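Local coordinates for glycoside hydrolase 15-related protein (Kribbella flavida, PDB 5Z3E) that hydrolyses the alpha-1,6-glucosidic linkage of isomaltose from its non-reducing end, releasing beta-D-glucose and D-glucose inside the cell, at residues D195-H200 / I317-L322; D308-G313 / P354-H359. The protein carries 1 engineered substitution. All coordinates share one frame; numbering follows the deposited sequence.

Contact 1: D195-H200 / I317-L322; sequences DWWEEH and ILLSAL
W197 stands third in a type I beta turn running from D195 to E198, and it faces L318 and L319 on the first turn of helix 317-329. The turn is closed by E198 N bonding to D195 O, and the next residue returns the chain: D195 N meets E199 O at 2.9 Å. D195 also ties the turn down with its side chain. OD1 of D195 accepts E199 N at 2.9 Å, from well above the carboxylate plane, and takes a weak bond from W197 N.

Between the segments the contact is purely apolar. L319 and W197 come from opposite directions. With CG anti to the carbonyl carbon (chi1 -66°), L319 sends both methyls to the benzo rim from one side of the indole plane: CD1, slanting in further from the plane, lies 4.1 Å from W197 CZ2, and CD2, close to the plane, 4.1 Å from W197 CH2. L318 CD1 comes to the ring edge, 4.4 Å from W197 CH2. W196 CB lies 4.0 Å above the other indole face of W197, toward the rim, and the F305 ring also meets the indole, planes at about 30°. Tryptophan suits this place because its broad hydrocarbon end meets leucines while its NE1 hydrogen bonds to D265. This buried join of an interhelical loop to a helix fits the (alpha/alpha)6 barrel of family 15, whose loops carry catalytic residues: E198 is the inferred proton donor.

Contact 2: D308-G313 / P354-H359; sequences DVFYGG and PAQVPH. Engineered in segment 354-359: A355 (natural residue Glu).
The amide of Q356 meets the rings of F310 and Y311 at a slant, its plane turned 45° from the first and 65° from the second. Its NE2 is 3.7 Å from F310 CD2. Against Y311 it is the ring's root that is touched, CB lying 3.7 Å from Q356 NE2. The two rings also pack on each other: Y311 CD1 sits 3.6 Å above the F310 plane, over its centre, while F310 CZ lies in the Y311 plane at its edge. W370 meets F310 edge-to-face and also touches Y311, whose OH bonds to G375 O.

Q356 extends straight beyond CG, but its chi1 of 62° wedges CG between the backbone N and carbonyl carbon, aiming the amide into the loop. No direct hydrogen bond crosses; two waters bridge instead. One donates to Y311 O and to Q356 OE1, each at 2.8 Å. The other bonds to D308 OD2 and F310 O and receives a weak bond from Q356 NE2 at 3.2 Å. Q356 OE1 also takes a weak bond from G314 N. D308, salt-bridged to R304, shapes the loop through an Asx turn, its OD1 taking F310 N. Positive phi favours glycine at G313, and a CB there would also clash with D308 O.

A leucine in place of Q356 would probably leave the water on Y311 O without its second acceptor, lose the weak bond to the other water and deprive G314 N of its side-chain partner. Loop and strand are thus linked largely through water and one amide, next in sequence to engineered A355, where the natural glutamate is the inferred proton acceptor.

In the fold
The centres of contacts 1 and 2 lie about 11 Å apart, and their segments alternate along the chain: 195-200, 308-313, 317-322, then 354-359. The junction is the two-stranded antiparallel sheet of 315-316 and 356-357, for helix 317-329 starts directly after the first strand and segment 354-359 holds the second. I317 N probably bonds to A355 O at 3.3 Å, and I317 CD1 packs against P354 and Q356. Contact 1 lies nearer the centre of the chain, contact 2 further out. Together they lie around the inferred proton donor E198, the predicted acceptor D195 and the engineered position 355; the L318 side chain is about 6 Å from that of A355.

Contact 1: D195-H200 / I317-L322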
loop_
_atom_site.group_PDB
_atom_site.type_symbol
_atom_site.label_atom_id
_atom_site.label_comp_id
_atom_site.label_asym_id
_atom_site.label_seq_id
_atom_site.Cartn_x
_atom_site.Cartn_y
_atom_site.Cartn_z
ATOM N N ASP A 195 4.992 -8.031 -8.076
ATOM C CA ASP A 195 5.145 -6.796 -7.331
ATOM C C ASP A 195 3.805 -6.076 -7.174
ATOM O O ASP A 195 2.769 -6.555 -7.649
ATOM C CB ASP A 195 6.236 -5.933 -7.944
ATOM C CG ASP A 195 5.959 -5.429 -9.343
ATOM O OD1 ASP A 195 4.806 -5.448 -9.777
ATOM O OD2 ASP A 195 6.963 -4.976 -9.958
ATOM N N TRP A 196 3.817 -4.918 -6.511
ATOM C CA TRP A 196 2.582 -4.164 -6.325
ATOM C C TRP A 196 1.910 -3.887 -7.651
ATOM O O TRP A 196 0.700 -3.708 -7.703
ATOM C CB TRP A 196 2.799 -2.805 -5.677
ATOM C CG TRP A 196 3.271 -2.736 -4.251
ATOM C CD1 TRP A 196 3.736 -3.742 -3.400
ATOM C CD2 TRP A 196 3.389 -1.519 -3.514
ATOM N NE1 TRP A 196 4.100 -3.179 -2.195
ATOM C CE2 TRP A 196 3.930 -1.826 -2.237
ATOM C CE3 TRP A 196 3.078 -0.199 -3.804
ATOM C CZ2 TRP A 196 4.158 -0.845 -1.268
ATOM C CZ3 TRP A 196 3.285 0.770 -2.824
ATOM C CH2 TRP A 196 3.836 0.443 -1.593
ATOM N N TRP A 197 2.699 -3.794 -8.720
ATOM C CA TRP A 197 2.272 -3.424 -10.048
ATOM C C TRP A 197 1.914 -4.619 -10.919
ATOM O O TRP A 197 1.660 -4.473 -12.111
ATOM C CB TRP A 197 3.351 -2.575 -10.717
ATOM C CG TRP A 197 3.976 -1.554 -9.819
ATOM C CD1 TRP A 197 5.327 -1.375 -9.646
ATOM C CD2 TRP A 197 3.341 -0.573 -8.984
ATOM N NE1 TRP A 197 5.556 -0.352 -8.778
ATOM C CE2 TRP A 197 4.360 0.159 -8.359
ATOM C CE3 TRP A 197 2.004 -0.250 -8.688
ATOM C CZ2 TRP A 197 4.086 1.218 -7.500
ATOM C CZ3 TRP A 197 1.750 0.803 -7.827
ATOM C CH2 TRP A 197 2.783 1.520 -7.249
ATOM N N GLU A 198 1.860 -5.811 -10.341
ATOM C CA GLU A 198 1.515 -7.042 -11.079
ATOM C C GLU A 198 2.517 -7.441 -12.106
ATOM O O GLU A 198 2.165 -7.966 -13.168
ATOM C CB GLU A 198 0.120 -7.015 -11.670
ATOM C CG GLU A 198 -0.845 -6.848 -10.662
ATOM C CD GLU A 198 -2.262 -6.932 -11.155
ATOM O OE1 GLU A 198 -2.504 -7.199 -12.365
ATOM O OE2 GLU A 198 -3.144 -6.780 -10.282
ATOM N N GLU A 199 3.775 -7.273 -11.776
ATOM C CA GLU A 199 4.871 -7.621 -12.670
ATOM C C GLU A 199 5.874 -8.559 -11.983
ATOM O O GLU A 199 6.040 -8.537 -10.758
ATOM C CB GLU A 199 5.615 -6.381 -13.152
ATOM C CG GLU A 199 4.728 -5.371 -13.902
ATOM C CD GLU A 199 4.581 -5.660 -15.385
ATOM O OE1 GLU A 199 3.637 -5.140 -16.015
ATOM O OE2 GLU A 199 5.406 -6.369 -15.925
ATOM N N HIS A 200 6.565 -9.367 -12.796
ATOM C CA HIS A 200 7.774 -10.079 -12.378
ATOM C C HIS A 200 7.552 -11.072 -11.232
ATOM O O HIS A 200 8.182 -10.967 -10.174
ATOM C CB HIS A 200 8.912 -9.116 -12.059
ATOM C CG HIS A 200 9.236 -8.187 -13.167
ATOM N ND1 HIS A 200 9.876 -8.557 -14.279
ATOM C CD2 HIS A 200 8.944 -6.861 -13.331
ATOM C CE1 HIS A 200 9.990 -7.528 -15.152
ATOM N NE2 HIS A 200 9.432 -6.490 -14.531
ATOM N N ILE A 317 -0.188 9.812 -8.195
ATOM C CA ILE A 317 -0.534 10.590 -7.023
ATOM C C ILE A 317 -0.089 9.868 -5.748
ATOM O O ILE A 317 0.488 10.474 -4.840
ATOM C CB ILE A 317 -2.031 10.934 -6.991
ATOM C CG1 ILE A 317 -2.373 12.105 -7.942
ATOM C CG2 ILE A 317 -2.486 11.285 -5.592
ATOM C CD1 ILE A 317 -2.119 11.874 -9.398
ATOM N N LEU A 318 -0.376 8.559 -5.658
ATOM C CA LEU A 318 -0.098 7.837 -4.423
ATOM C C LEU A 318 1.398 7.780 -4.144
ATOM O O LEU A 318 1.802 7.720 -2.989
ATOM C CB LEU A 318 -0.765 6.450 -4.461
ATOM C CG LEU A 318 -0.192 5.423 -5.419
ATOM C CD1 LEU A 318 0.923 4.625 -4.759
ATOM C CD2 LEU A 318 -1.263 4.490 -5.924
ATOM N N LEU A 319 2.220 7.765 -5.196
ATOM C CA LEU A 319 3.658 7.710 -5.035
ATOM C C LEU A 319 4.232 9.081 -4.666
ATOM O O LEU A 319 5.170 9.147 -3.868
ATOM C CB LEU A 319 4.347 7.136 -6.252
ATOM C CG LEU A 319 4.055 5.662 -6.542
ATOM C CD1 LEU A 319 4.788 5.226 -7.782
ATOM C CD2 LEU A 319 4.429 4.778 -5.342
ATOM N N SER A 320 3.683 10.158 -5.226
ATOM C CA SER A 320 4.055 11.490 -4.748
ATOM C C SER A 320 3.683 11.675 -3.285
ATOM O O SER A 320 4.436 12.264 -2.519
ATOM C CB SER A 320 3.401 12.540 -5.626
ATOM O OG SER A 320 3.944 12.501 -6.919
ATOM N N ALA A 321 2.533 11.136 -2.887
ATOM C CA ALA A 321 2.117 11.234 -1.501
ATOM C C ALA A 321 3.042 10.425 -0.608
ATOM O O ALA A 321 3.405 10.860 0.482
ATOM C CB ALA A 321 0.693 10.741 -1.344
ATOM N N LEU A 322 3.396 9.215 -1.040
ATOM C CA LEU A 322 4.302 8.367 -0.280
ATOM C C LEU A 322 5.663 9.029 -0.080
ATOM O O LEU A 322 6.237 8.998 1.016
ATOM C CB LEU A 322 4.442 7.033 -1.020
ATOM C CG LEU A 322 5.359 6.022 -0.392
ATOM C CD1 LEU A 322 4.882 5.590 0.981
ATOM C CD2 LEU A 322 5.478 4.832 -1.334
#

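Contact 2: D308-G313 / P354-H359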
loop_
_atom_site.group_PDB
_atom_site.type_symbol
_atom_site.label_atom_id
_atom_site.label_comp_id
_atom_site.label_asym_id
_atom_site.label_seq_id
_atom_site.Cartn_x
_atom_site.Cartn_y
_atom_site.Cartn_z
ATOM N N ASP A 308 8.035 1.476 -17.130
ATOM C CA ASP A 308 6.604 1.447 -17.028
ATOM C C ASP A 308 5.981 2.001 -18.320
ATOM O O ASP A 308 6.230 3.162 -18.668
ATOM C CB ASP A 308 6.248 2.248 -15.813
ATOM C CG ASP A 308 4.793 2.141 -15.452
ATOM O OD1 ASP A 308 4.097 1.225 -15.971
ATOM O OD2 ASP A 308 4.346 2.940 -14.608
ATOM N N VAL A 309 5.168 1.159 -18.951
ATOM C CA VAL A 309 4.452 1.551 -20.153
ATOM C C VAL A 309 2.950 1.665 -19.920
ATOM O O VAL A 309 2.182 1.992 -20.827
ATOM C CB VAL A 309 4.717 0.565 -21.320
ATOM C CG1 VAL A 309 6.183 0.606 -21.722
ATOM C CG2 VAL A 309 4.318 -0.827 -20.937
ATOM N N PHE A 310 2.531 1.390 -18.667
ATOM C CA PHE A 310 1.136 1.383 -18.351
ATOM C C PHE A 310 0.609 2.811 -18.467
ATOM O O PHE A 310 1.070 3.701 -17.739
ATOM C CB PHE A 310 0.958 0.774 -16.962
ATOM C CG PHE A 310 -0.456 0.700 -16.465
ATOM C CD1 PHE A 310 -1.420 -0.070 -17.123
ATOM C CD2 PHE A 310 -0.803 1.350 -15.282
ATOM C CE1 PHE A 310 -2.698 -0.188 -16.587
ATOM C CE2 PHE A 310 -2.101 1.242 -14.761
ATOM C CZ PHE A 310 -3.044 0.462 -15.408
ATOM N N TYR A 311 -0.305 3.028 -19.430
ATOM C CA TYR A 311 -0.722 4.354 -19.762
ATOM C C TYR A 311 0.449 5.287 -20.092
ATOM O O TYR A 311 0.378 6.510 -19.901
ATOM C CB TYR A 311 -1.658 4.999 -18.731
ATOM C CG TYR A 311 -3.029 4.377 -18.700
ATOM C CD1 TYR A 311 -3.306 3.227 -17.987
ATOM C CD2 TYR A 311 -4.062 4.940 -19.477
ATOM C CE1 TYR A 311 -4.569 2.665 -17.989
ATOM C CE2 TYR A 311 -5.334 4.376 -19.487
ATOM C CZ TYR A 311 -5.593 3.236 -18.746
ATOM O OH TYR A 311 -6.861 2.704 -18.742
ATOM N N GLY A 312 1.490 4.695 -20.675
ATOM C CA GLY A 312 2.687 5.466 -21.014
ATOM C C GLY A 312 3.646 5.750 -19.898
ATOM O O GLY A 312 4.658 6.426 -20.097
ATOM N N GLY A 313 3.359 5.229 -18.684
ATOM C CA GLY A 313 4.244 5.481 -17.577
ATOM C C GLY A 313 4.133 6.896 -17.040
ATOM O O GLY A 313 5.101 7.685 -17.097
ATOM N N PRO A 354 -7.017 11.294 -9.747
ATOM C CA PRO A 354 -6.778 10.131 -10.595
ATOM C C PRO A 354 -5.704 9.227 -9.995
ATOM O O PRO A 354 -4.953 9.630 -9.092
ATOM C CB PRO A 354 -6.268 10.726 -11.896
ATOM C CG PRO A 354 -5.627 11.939 -11.458
ATOM C CD PRO A 354 -6.397 12.506 -10.297
ATOM N N ALA A 355 -5.586 8.026 -10.561
ATOM C CA ALA A 355 -4.443 7.181 -10.227
ATOM C C ALA A 355 -3.122 7.847 -10.633
ATOM O O ALA A 355 -2.138 7.833 -9.907
ATOM C CB ALA A 355 -4.568 5.835 -10.893
ATOM N N GLN A 356 -3.109 8.413 -11.847
ATOM C CA GLN A 356 -1.908 8.983 -12.426
ATOM C C GLN A 356 -2.297 10.059 -13.413
ATOM O O GLN A 356 -3.455 10.096 -13.845
ATOM C CB GLN A 356 -1.069 7.929 -13.117
ATOM C CG GLN A 356 -1.765 7.246 -14.302
ATOM C CD GLN A 356 -0.833 6.346 -15.068
ATOM O OE1 GLN A 356 0.188 6.795 -15.620
ATOM N NE2 GLN A 356 -1.136 5.051 -15.090
ATOM N N VAL A 357 -1.328 10.886 -13.757
ATOM C CA VAL A 357 -1.495 11.937 -14.780
ATOM C C VAL A 357 -0.372 11.840 -15.772
ATOM O O VAL A 357 0.719 11.379 -15.465
ATOM C CB VAL A 357 -1.547 13.326 -14.144
ATOM C CG1 VAL A 357 -2.814 13.485 -13.305
ATOM C CG2 VAL A 357 -0.310 13.678 -13.378
ATOM N N PRO A 358 -0.605 12.350 -16.992
ATOM C CA PRO A 358 0.375 12.193 -18.078
ATOM C C PRO A 358 1.229 13.417 -18.343
ATOM O O PRO A 358 1.710 13.569 -19.467
ATOM C CB PRO A 358 -0.531 11.900 -19.244
ATOM C CG PRO A 358 -1.726 12.786 -19.030
ATOM C CD PRO A 358 -1.947 12.690 -17.509
ATOM N N HIS A 359 1.407 14.329 -17.371
ATOM C CA HIS A 359 2.198 15.543 -17.632
ATOM C C HIS A 359 3.598 15.187 -18.092
ATOM O O HIS A 359 4.145 15.845 -18.973
ATOM C CB HIS A 359 2.294 16.479 -16.428
ATOM C CG HIS A 359 1.001 16.859 -15.808
ATOM N ND1 HIS A 359 -0.051 17.278 -16.545
ATOM C CD2 HIS A 359 0.566 16.864 -14.523
ATOM C CE1 HIS A 359 -1.084 17.531 -15.737
ATOM N NE2 HIS A 359 -0.701 17.281 -14.505
HETATM O O HOH W 1 1.953 4.069 -15.142
HETATM O O HOH W 2 -0.459 8.332 -17.886
#